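Local coordinates for oligopeptide-binding protein oppA (Lactococcus lactis, PDB 3DRF), which binds oligopeptides in a voluminous, Venus fly-trap-like cavity as the receptor of the OppABCDF ABC transporter for their uptake, at residues D148-K153 / K315-V320; T122-T125 / A130-S133; D455-P460 / Y491-F496; G471-A476 / Q482-A487. All coordinates share one frame; numbering follows the deposited sequence. Where two conformers were deposited one is given.

Interaction 1 (D148-K153 / K315-V320); sequences DYHTGK and KNSINV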
# COMPACT_ATOMS: atom_id res chain seq x y z
N ASP A 148 19.51 -12.50 10.06
CA ASP A 148 20.61 -13.40 9.65
C ASP A 148 20.10 -14.41 8.56
O ASP A 148 20.83 -14.80 7.70
CB ASP A 148 21.11 -14.14 10.89
CG ASP A 148 22.12 -13.33 11.71
OD1 ASP A 148 22.59 -12.32 11.31
OD2 ASP A 148 22.41 -13.82 12.77
N TYR A 149 18.83 -14.80 8.63
CA TYR A 149 18.24 -15.57 7.53
C TYR A 149 18.21 -14.77 6.22
O TYR A 149 18.61 -15.21 5.23
CB TYR A 149 16.85 -16.06 7.94
CG TYR A 149 16.17 -16.87 6.83
CD1 TYR A 149 16.47 -18.24 6.65
CD2 TYR A 149 15.29 -16.28 5.93
CE1 TYR A 149 15.89 -18.98 5.63
CE2 TYR A 149 14.70 -17.04 4.90
CZ TYR A 149 15.01 -18.37 4.80
OH TYR A 149 14.41 -19.07 3.79
N HIS A 150 17.82 -13.51 6.32
CA HIS A 150 17.69 -12.59 5.15
C HIS A 150 19.02 -12.39 4.41
O HIS A 150 19.04 -12.28 3.26
CB HIS A 150 17.13 -11.23 5.63
CG HIS A 150 17.03 -10.20 4.54
ND1 HIS A 150 16.28 -10.35 3.40
CD2 HIS A 150 17.61 -8.99 4.43
CE1 HIS A 150 16.44 -9.30 2.63
NE2 HIS A 150 17.21 -8.44 3.25
N THR A 151 20.11 -12.34 5.16
CA THR A 151 21.47 -12.18 4.55
C THR A 151 22.10 -13.56 4.17
O THR A 151 23.17 -13.55 3.60
CB THR A 151 22.44 -11.50 5.54
OG1 THR A 151 22.57 -12.34 6.70
CG2 THR A 151 21.96 -10.09 5.92
N GLY A 152 21.49 -14.67 4.53
CA GLY A 152 22.04 -15.99 4.22
C GLY A 152 23.06 -16.45 5.25
O GLY A 152 23.58 -17.50 5.10
N LYS A 153 23.28 -15.68 6.30
CA LYS A 153 24.14 -16.17 7.39
C LYS A 153 23.55 -17.34 8.13
O LYS A 153 24.27 -18.21 8.55
CB LYS A 153 24.45 -15.01 8.33
CG LYS A 153 25.33 -15.43 9.48
CD LYS A 153 25.79 -14.21 10.27
CE LYS A 153 26.62 -14.62 11.51
NZ LYS A 153 27.09 -13.49 12.29
N LYS A 315 22.45 -5.66 -1.69
CA LYS A 315 23.38 -6.55 -0.98
C LYS A 315 23.26 -6.32 0.54
O LYS A 315 23.15 -7.22 1.30
CB LYS A 315 24.81 -6.39 -1.53
CG LYS A 315 25.85 -7.11 -0.68
CD LYS A 315 25.78 -8.62 -0.92
CE LYS A 315 27.07 -9.31 -0.42
NZ LYS A 315 27.23 -9.26 1.03
N ASN A 316 23.22 -5.06 0.93
CA ASN A 316 23.15 -4.69 2.34
C ASN A 316 21.77 -4.28 2.81
O ASN A 316 21.63 -3.87 3.92
CB ASN A 316 24.17 -3.55 2.61
CG ASN A 316 25.61 -4.01 2.35
OD1 ASN A 316 26.06 -4.95 2.94
ND2 ASN A 316 26.23 -3.43 1.38
N SER A 317 20.80 -4.38 1.93
CA SER A 317 19.38 -4.01 2.21
C SER A 317 19.26 -2.67 2.89
O SER A 317 18.78 -2.55 3.96
CB SER A 317 18.69 -5.11 3.04
OG SER A 317 18.66 -6.28 2.29
N ILE A 318 19.72 -1.66 2.19
CA ILE A 318 19.77 -0.28 2.72
C ILE A 318 19.62 0.79 1.62
O ILE A 318 20.23 0.74 0.58
CB ILE A 318 21.10 -0.08 3.57
CG1 ILE A 318 21.19 1.28 4.30
CG2 ILE A 318 22.36 -0.23 2.68
CD1 ILE A 318 22.55 1.53 5.06
N ASN A 319 18.79 1.78 1.95
CA ASN A 319 18.69 3.00 1.15
C ASN A 319 19.92 3.87 1.39
O ASN A 319 20.38 4.01 2.48
CB ASN A 319 17.37 3.74 1.52
CG ASN A 319 16.18 3.06 0.90
OD1 ASN A 319 16.01 3.12 -0.26
ND2 ASN A 319 15.38 2.43 1.70
N VAL A 320 20.44 4.35 0.29
CA VAL A 320 21.63 5.18 0.28
C VAL A 320 21.29 6.54 -0.39
O VAL A 320 21.02 6.60 -1.55
CB VAL A 320 22.79 4.51 -0.48
CG1 VAL A 320 24.07 5.35 -0.34
CG2 VAL A 320 23.10 3.08 0.09
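H150 and S317 make the whole of the direct contact here, and it is polar. H150 NE2 and S317 OG lie 2.8 Å apart in a hydrogen bond with an angle of 153°. The hydroxyl meets the imidazole at its edge, near the ring plane, and the serine CB behind it also lies in that plane, 3.7 Å from H150 NE2. With CG anti to the backbone N (chi1 177°), the histidine ring is carried off helix 146-150 toward the serine.

Two further interactions fix the ring: ND1 is hydrogen-bonded to A127 O, and the imidazole stacks with W136. Both ring nitrogens are therefore engaged, which should settle its rotation. A leucine in place of H150 would probably leave both S317 OG and the carbonyl of A127 without their mate.

Backbone bonds shape the two presenting segments. G152, at positive phi, closes a Schellman motif, its N bonding to Y149 O at 3.0 Å. On the other side, S317 and I318 together lie across from the single residue D313, a G1 beta bulge between the short antiparallel strands 311-313 and 318-320.

The two segments bury little of each other, 73 Å² in all. A small polar touch at the surface, between parts of the chain far apart in sequence, is consistent with a meeting of the two lobes in the closed Venus fly-trap fold of peptide-binding receptors.

Interaction 2 (T122-T125 / A130-S133); sequences TYET and AYGS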
# COMPACT_ATOMS: atom_id res chain seq x y z
N THR A 122 5.48 -18.04 4.57
CA THR A 122 5.22 -16.61 4.22
C THR A 122 6.50 -15.74 4.51
O THR A 122 6.91 -14.94 3.71
CB THR A 122 4.10 -16.10 5.09
OG1 THR A 122 2.89 -16.84 4.71
CG2 THR A 122 3.88 -14.58 4.86
N TYR A 123 7.12 -15.96 5.67
CA TYR A 123 8.32 -15.16 6.05
C TYR A 123 9.47 -15.41 5.07
O TYR A 123 10.14 -14.50 4.75
CB TYR A 123 8.78 -15.50 7.46
CG TYR A 123 7.82 -14.95 8.55
CD1 TYR A 123 6.67 -15.66 8.93
CD2 TYR A 123 8.02 -13.70 9.14
CE1 TYR A 123 5.79 -15.19 9.91
CE2 TYR A 123 7.12 -13.20 10.14
CZ TYR A 123 6.05 -13.97 10.53
OH TYR A 123 5.20 -13.46 11.49
N GLU A 124 9.64 -16.64 4.62
CA GLU A 124 10.69 -16.95 3.67
C GLU A 124 10.42 -16.27 2.34
O GLU A 124 11.30 -15.83 1.71
CB GLU A 124 10.81 -18.48 3.44
CG GLU A 124 11.22 -19.27 4.76
CD GLU A 124 11.54 -20.72 4.53
OE1 GLU A 124 11.59 -21.07 3.40
OE2 GLU A 124 11.67 -21.45 5.50
N THR A 125 9.15 -16.20 1.93
CA THR A 125 8.85 -15.55 0.63
C THR A 125 9.28 -14.08 0.58
O THR A 125 9.57 -13.61 -0.45
CB THR A 125 7.39 -15.70 0.17
OG1 THR A 125 6.51 -14.91 1.01
CG2 THR A 125 6.94 -17.16 0.12
N ALA A 130 15.88 -14.64 -3.03
CA ALA A 130 15.72 -15.40 -4.29
C ALA A 130 14.28 -15.36 -4.86
O ALA A 130 14.12 -15.51 -6.00
CB ALA A 130 16.22 -16.88 -4.12
N TYR A 131 13.27 -15.14 -4.01
CA TYR A 131 11.86 -15.02 -4.47
C TYR A 131 11.52 -13.65 -5.10
O TYR A 131 10.53 -13.52 -5.71
CB TYR A 131 10.85 -15.32 -3.32
CG TYR A 131 10.98 -16.71 -2.68
CD1 TYR A 131 11.64 -16.85 -1.45
CD2 TYR A 131 10.51 -17.85 -3.31
CE1 TYR A 131 11.80 -18.08 -0.85
CE2 TYR A 131 10.63 -19.13 -2.70
CZ TYR A 131 11.29 -19.24 -1.48
OH TYR A 131 11.47 -20.43 -0.87
N GLY A 132 12.38 -12.64 -4.91
CA GLY A 132 12.19 -11.34 -5.56
C GLY A 132 11.23 -10.39 -4.83
O GLY A 132 10.81 -9.45 -5.40
N SER A 133 10.93 -10.63 -3.56
CA SER A 133 10.01 -9.74 -2.84
C SER A 133 10.58 -8.33 -2.69
O SER A 133 11.73 -8.19 -2.54
CB SER A 133 9.73 -10.29 -1.43
OG SER A 133 8.82 -9.43 -0.76
O HOH W 1 13.40 -20.28 1.12
O HOH W 2 11.97 -12.49 -1.61
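Y131 sets its ring against the last turns of helix 116-127, overlapping the backbone of E124 and T125. Its CD1 comes to 3.3 Å from E124 O, and CE1 is almost as near the same oxygen, while T125 CA approaches the ring obliquely. Because CG stands anti to the carbonyl carbon (chi1 -58°), the ring is directed back at the helix and CB comes to rest 3.6 Å from T125 O. On that oxygen S133 also leans, with its CB 3.5 Å from T125 O.

No direct hydrogen bond crosses the contact; two waters do the polar work. One donates to E124 OE1 at 3.0 Å and is hydrogen-bonded to Y131 OH at 2.8 Å, joining carboxylate and phenol, which do not reach each other. The other carboxylate oxygen, OE2, is in a salt bridge with K117. A second water accepts from S133 N and lies 2.9 Å from T125 O, one of several acceptors in its reach. S133 OG itself turns elsewhere, to G52 O.

A phenylalanine at Y131 would still cover the helix backbone, but the first water would probably lose its phenol mate and E124 OE1 its bridge to the loop. Within the helix, T125 OG1 donates to T122 O at 2.7 Å, a threonine hydroxyl turned back on the preceding turn.

What results is a helix followed by a short 3-10 segment that doubles back, with an aromatic ring set obliquely against carbonyls of the helix's last turns and waters bridging helix and loop.

Interaction 3 (D455-P460 / Y491-F496); sequences DHMTTP and YNFGHF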
# COMPACT_ATOMS: atom_id res chain seq x y z
N ASP A 455 7.30 -1.14 -11.49
CA ASP A 455 8.61 -1.77 -11.81
C ASP A 455 9.74 -0.73 -11.64
O ASP A 455 10.75 -1.01 -11.08
CB ASP A 455 8.62 -2.36 -13.24
CG ASP A 455 7.76 -3.58 -13.38
OD1 ASP A 455 7.41 -4.22 -12.40
OD2 ASP A 455 7.44 -3.79 -14.52
N HIS A 456 9.53 0.43 -12.21
CA HIS A 456 10.53 1.52 -12.12
C HIS A 456 10.88 1.88 -10.66
O HIS A 456 11.98 2.15 -10.40
CB HIS A 456 10.06 2.76 -12.91
CG HIS A 456 11.16 3.54 -13.56
ND1 HIS A 456 11.96 3.02 -14.54
CD2 HIS A 456 11.57 4.81 -13.38
CE1 HIS A 456 12.83 3.93 -14.92
NE2 HIS A 456 12.62 5.02 -14.23
N MET A 457 9.87 1.90 -9.81
CA MET A 457 10.04 2.32 -8.41
C MET A 457 10.72 1.26 -7.57
O MET A 457 11.43 1.56 -6.69
CB MET A 457 8.69 2.66 -7.76
CG MET A 457 8.02 3.94 -8.36
SD MET A 457 9.06 5.43 -8.16
CE MET A 457 9.60 5.72 -9.89
N THR A 458 10.40 -0.01 -7.86
CA THR A 458 10.79 -1.12 -6.95
C THR A 458 12.05 -1.86 -7.33
O THR A 458 12.71 -2.38 -6.50
CB THR A 458 9.69 -2.18 -6.81
OG1 THR A 458 9.38 -2.71 -8.09
CG2 THR A 458 8.41 -1.63 -6.12
N THR A 459 12.37 -1.90 -8.59
CA THR A 459 13.49 -2.75 -9.04
C THR A 459 14.87 -2.18 -8.61
O THR A 459 15.22 -1.14 -8.98
CB THR A 459 13.48 -2.90 -10.58
OG1 THR A 459 12.23 -3.47 -10.97
CG2 THR A 459 14.61 -3.85 -11.03
N PRO A 460 15.62 -2.92 -7.80
CA PRO A 460 16.91 -2.38 -7.35
C PRO A 460 17.89 -2.21 -8.54
O PRO A 460 17.83 -2.96 -9.50
CB PRO A 460 17.44 -3.46 -6.35
CG PRO A 460 16.33 -4.33 -6.08
CD PRO A 460 15.32 -4.24 -7.19
N TYR A 491 10.40 -0.01 -0.41
CA TYR A 491 9.22 0.85 -0.56
C TYR A 491 9.50 2.37 -0.29
O TYR A 491 8.71 3.16 -0.62
CB TYR A 491 8.10 0.39 0.37
CG TYR A 491 7.23 -0.76 -0.17
CD1 TYR A 491 7.61 -1.55 -1.23
CD2 TYR A 491 6.03 -1.05 0.45
CE1 TYR A 491 6.80 -2.59 -1.68
CE2 TYR A 491 5.23 -2.09 0.01
CZ TYR A 491 5.61 -2.85 -1.04
OH TYR A 491 4.76 -3.89 -1.48
N ASN A 492 10.69 2.68 0.24
CA ASN A 492 11.19 4.05 0.30
C ASN A 492 11.71 4.40 -1.11
O ASN A 492 12.85 4.27 -1.41
CB ASN A 492 12.29 4.17 1.39
CG ASN A 492 12.71 5.65 1.63
OD1 ASN A 492 12.81 6.40 0.75
ND2 ASN A 492 12.92 6.01 2.86
N PHE A 493 10.78 4.85 -1.95
CA PHE A 493 11.03 4.95 -3.43
C PHE A 493 12.04 6.00 -3.83
O PHE A 493 12.68 5.86 -4.80
CB PHE A 493 9.70 5.25 -4.19
CG PHE A 493 8.67 4.12 -4.17
CD1 PHE A 493 9.07 2.79 -4.04
CD2 PHE A 493 7.34 4.41 -4.29
CE1 PHE A 493 8.15 1.75 -4.01
CE2 PHE A 493 6.43 3.35 -4.27
CZ PHE A 493 6.85 2.06 -4.17
N GLY A 494 12.13 7.06 -3.04
CA GLY A 494 13.14 8.09 -3.25
C GLY A 494 14.48 7.86 -2.55
O GLY A 494 15.39 8.61 -2.78
N HIS A 495 14.56 6.85 -1.69
CA HIS A 495 15.81 6.33 -1.06
C HIS A 495 16.50 7.37 -0.14
O HIS A 495 17.69 7.46 -0.12
CB HIS A 495 16.81 5.81 -2.13
CG HIS A 495 16.15 5.04 -3.23
ND1 HIS A 495 15.54 3.84 -3.00
CD2 HIS A 495 15.98 5.32 -4.53
CE1 HIS A 495 14.99 3.41 -4.12
NE2 HIS A 495 15.28 4.28 -5.06
N PHE A 496 15.70 8.06 0.65
CA PHE A 496 16.29 8.86 1.73
C PHE A 496 16.69 7.91 2.87
O PHE A 496 16.18 6.84 3.03
CB PHE A 496 15.38 10.03 2.18
CG PHE A 496 14.14 9.64 2.99
CD1 PHE A 496 14.23 9.24 4.33
CD2 PHE A 496 12.89 9.67 2.37
CE1 PHE A 496 13.07 8.92 5.06
CE2 PHE A 496 11.75 9.36 3.12
CZ PHE A 496 11.85 8.98 4.45
O HOH W 3 12.96 3.85 -6.70
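The closing turn of helix 450-458 runs past the type I turn N492-H495, and the backbones come nearest at M457 and F493, whose CA atoms are 5.7 Å apart. The contact is a CH-pi and Met-aromatic pairing built on F493. M457 CB stands over the centre of the phenyl face, 3.8 Å from the centroid and 10° off the ring normal; its nearest ring atom is F493 CD1. The methionine chain then bends at chi2 and chi3, and takes SD to an oblique position 4.8 Å from the F493 centroid. The two side chains cross at about a right angle.

T458 lies alongside the ring, its CG2 4.0 Å from F493 CE1, while its OG1 is hydrogen-bonded to V454 O. On the face opposite M457 sits Y491 O, offset toward the rim. F493 is therefore held between helix and loop, and it also meets the W473 ring and packs on an apolar side chain of the bound peptide, which makes it part of the wall of the binding cavity.

A water links the segments, 2.8 Å from both M457 O and F493 O, though too many acceptors surround it for each to receive a proton, and it accepts a weak bond from H495 NE2. The ring's other nitrogen, H495 ND1, is hydrogen-bonded to N319 OD1. As the helix ends, D455 O is gripped twice by one residue: T459 N at 3.1 Å and T459 OG1 at 2.9 Å reach it from opposite faces of its carbonyl plane.

Interaction 4 (G471-A476 / Q482-A487); sequences GSWSLA and QDLFSA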
# COMPACT_ATOMS: atom_id res chain seq x y z
N GLY A 471 3.10 9.03 -5.68
CA GLY A 471 2.71 7.71 -5.23
C GLY A 471 1.37 7.80 -4.48
O GLY A 471 0.93 8.83 -4.07
N SER A 472 0.71 6.67 -4.37
CA SER A 472 -0.51 6.56 -3.57
C SER A 472 -0.45 5.21 -2.86
O SER A 472 0.06 4.24 -3.43
CB SER A 472 -1.76 6.62 -4.45
OG SER A 472 -1.92 7.89 -5.07
N TRP A 473 -0.97 5.16 -1.64
CA TRP A 473 -0.96 3.95 -0.85
C TRP A 473 -2.32 3.66 -0.26
O TRP A 473 -2.96 4.53 0.31
CB TRP A 473 0.02 4.07 0.32
CG TRP A 473 1.45 4.22 -0.09
CD1 TRP A 473 2.15 5.39 -0.21
CD2 TRP A 473 2.34 3.17 -0.43
NE1 TRP A 473 3.44 5.12 -0.62
CE2 TRP A 473 3.58 3.76 -0.75
CE3 TRP A 473 2.23 1.78 -0.48
CZ2 TRP A 473 4.70 3.00 -1.13
CZ3 TRP A 473 3.34 1.03 -0.86
CH2 TRP A 473 4.54 1.64 -1.19
N SER A 474 -2.75 2.40 -0.40
CA SER A 474 -3.76 1.83 0.47
C SER A 474 -2.99 1.32 1.68
O SER A 474 -2.35 0.26 1.63
CB SER A 474 -4.50 0.70 -0.23
OG SER A 474 -5.38 1.22 -1.22
N LEU A 475 -3.05 2.09 2.75
CA LEU A 475 -2.22 1.90 3.92
C LEU A 475 -2.62 0.67 4.76
O LEU A 475 -3.75 0.30 4.81
CB LEU A 475 -2.27 3.15 4.81
CG LEU A 475 -1.64 4.42 4.25
CD1 LEU A 475 -2.05 5.63 5.10
CD2 LEU A 475 -0.13 4.32 4.15
N ALA A 476 -1.61 0.12 5.44
CA ALA A 476 -1.84 -0.91 6.45
C ALA A 476 -2.71 -0.32 7.56
O ALA A 476 -2.66 0.85 7.79
CB ALA A 476 -0.47 -1.37 7.05
N GLN A 482 6.94 2.54 9.30
CA GLN A 482 8.19 1.77 9.09
C GLN A 482 8.21 1.07 7.76
O GLN A 482 9.22 1.03 7.15
CB GLN A 482 8.38 0.68 10.19
CG GLN A 482 8.63 1.28 11.64
CD GLN A 482 10.11 1.60 11.87
OE1 GLN A 482 10.88 1.66 10.99
NE2 GLN A 482 10.46 1.87 13.10
N ASP A 483 7.06 0.53 7.33
CA ASP A 483 7.07 -0.32 6.12
C ASP A 483 7.00 0.53 4.82
O ASP A 483 7.12 0.01 3.78
CB ASP A 483 5.96 -1.39 6.23
CG ASP A 483 6.26 -2.45 7.34
OD1 ASP A 483 7.31 -2.45 7.89
OD2 ASP A 483 5.36 -3.24 7.51
N LEU A 484 6.85 1.82 4.95
CA LEU A 484 7.00 2.78 3.83
C LEU A 484 8.38 3.44 3.75
O LEU A 484 8.85 3.71 2.68
CB LEU A 484 5.95 3.88 3.97
CG LEU A 484 4.46 3.49 3.93
CD1 LEU A 484 3.62 4.75 3.91
CD2 LEU A 484 4.09 2.62 2.69
N PHE A 485 8.99 3.73 4.90
CA PHE A 485 10.15 4.64 4.94
C PHE A 485 11.40 4.12 5.66
O PHE A 485 12.40 4.74 5.62
CB PHE A 485 9.74 5.96 5.55
CG PHE A 485 8.71 6.70 4.72
CD1 PHE A 485 8.97 7.10 3.42
CD2 PHE A 485 7.49 6.96 5.27
CE1 PHE A 485 8.00 7.73 2.67
CE2 PHE A 485 6.46 7.62 4.53
CZ PHE A 485 6.73 8.00 3.24
N SER A 486 11.34 2.97 6.31
CA SER A 486 12.54 2.49 7.03
C SER A 486 13.71 2.27 6.06
O SER A 486 13.56 1.96 4.91
CB SER A 486 12.24 1.22 7.89
OG SER A 486 11.95 0.07 7.09
N ALA A 487 14.90 2.44 6.62
CA ALA A 487 16.13 2.42 5.86
C ALA A 487 16.29 1.14 5.01
O ALA A 487 16.83 1.21 3.96
CB ALA A 487 17.32 2.60 6.80
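L484 drops a methyl onto the indole of W473, a CH-pi contact that seats the short helix 482-485 on strand 468-474 of the large mixed sheet. This is the tight part. L484 CD2 lies 3.6 Å from the centroid of the six-membered ring, only 10° off its normal, so the methyl is centred over the face and every atom of that ring is within about 4 Å. The nearest is W473 CD2, 3.6 Å from L484 CD2. With CG anti to the carbonyl carbon (chi1 -62°), the leucine reaches toward the strand and slides past the tryptophan in the opposite direction. The indole is fixed at its edge too, NE1 being hydrogen-bonded to Y306 OH.

The looser side lies along L475. It meets L484 through one methyl pair, L475 CD2 and L484 CD1 at 3.8 Å, the side chains crossing at about a right angle, and the nearest backbones here stay 9.3 Å apart between the CA atoms of L475 and L484. No hydrogen bond crosses the contact. This region faces the bound peptide: W473 and S474 pair antiparallel with a strand of the peptide, which thereby extends the sheet, and L475, D483 and L484 pack on one or more of its polar side chains. The helix closes with S486 OG and S486 N approaching Q482 O from opposite faces, the hydroxyl donating at 2.9 Å.

Overall arrangement
From the N terminus, interaction 2 closes first, a short local turn that folds the chain after helix 116-127 back on itself. Interaction 1 follows in series, joining helix 146-150 to the hairpin of strands 311-313 and 318-320 across some 160 residues; the two touch where Y149 packs on E124. Interaction 3 then closes the loop between helix 450-458 and the 491-496 turn, with interaction 4 nested inside it as strand 468-474 meets helix 482-485. The hairpin reaches both: N319 bonds to H495 of interaction 3 and to A487 of interaction 4. N492 and F485, with Y491 against W473, tie interactions 3 and 4 together beside the peptide.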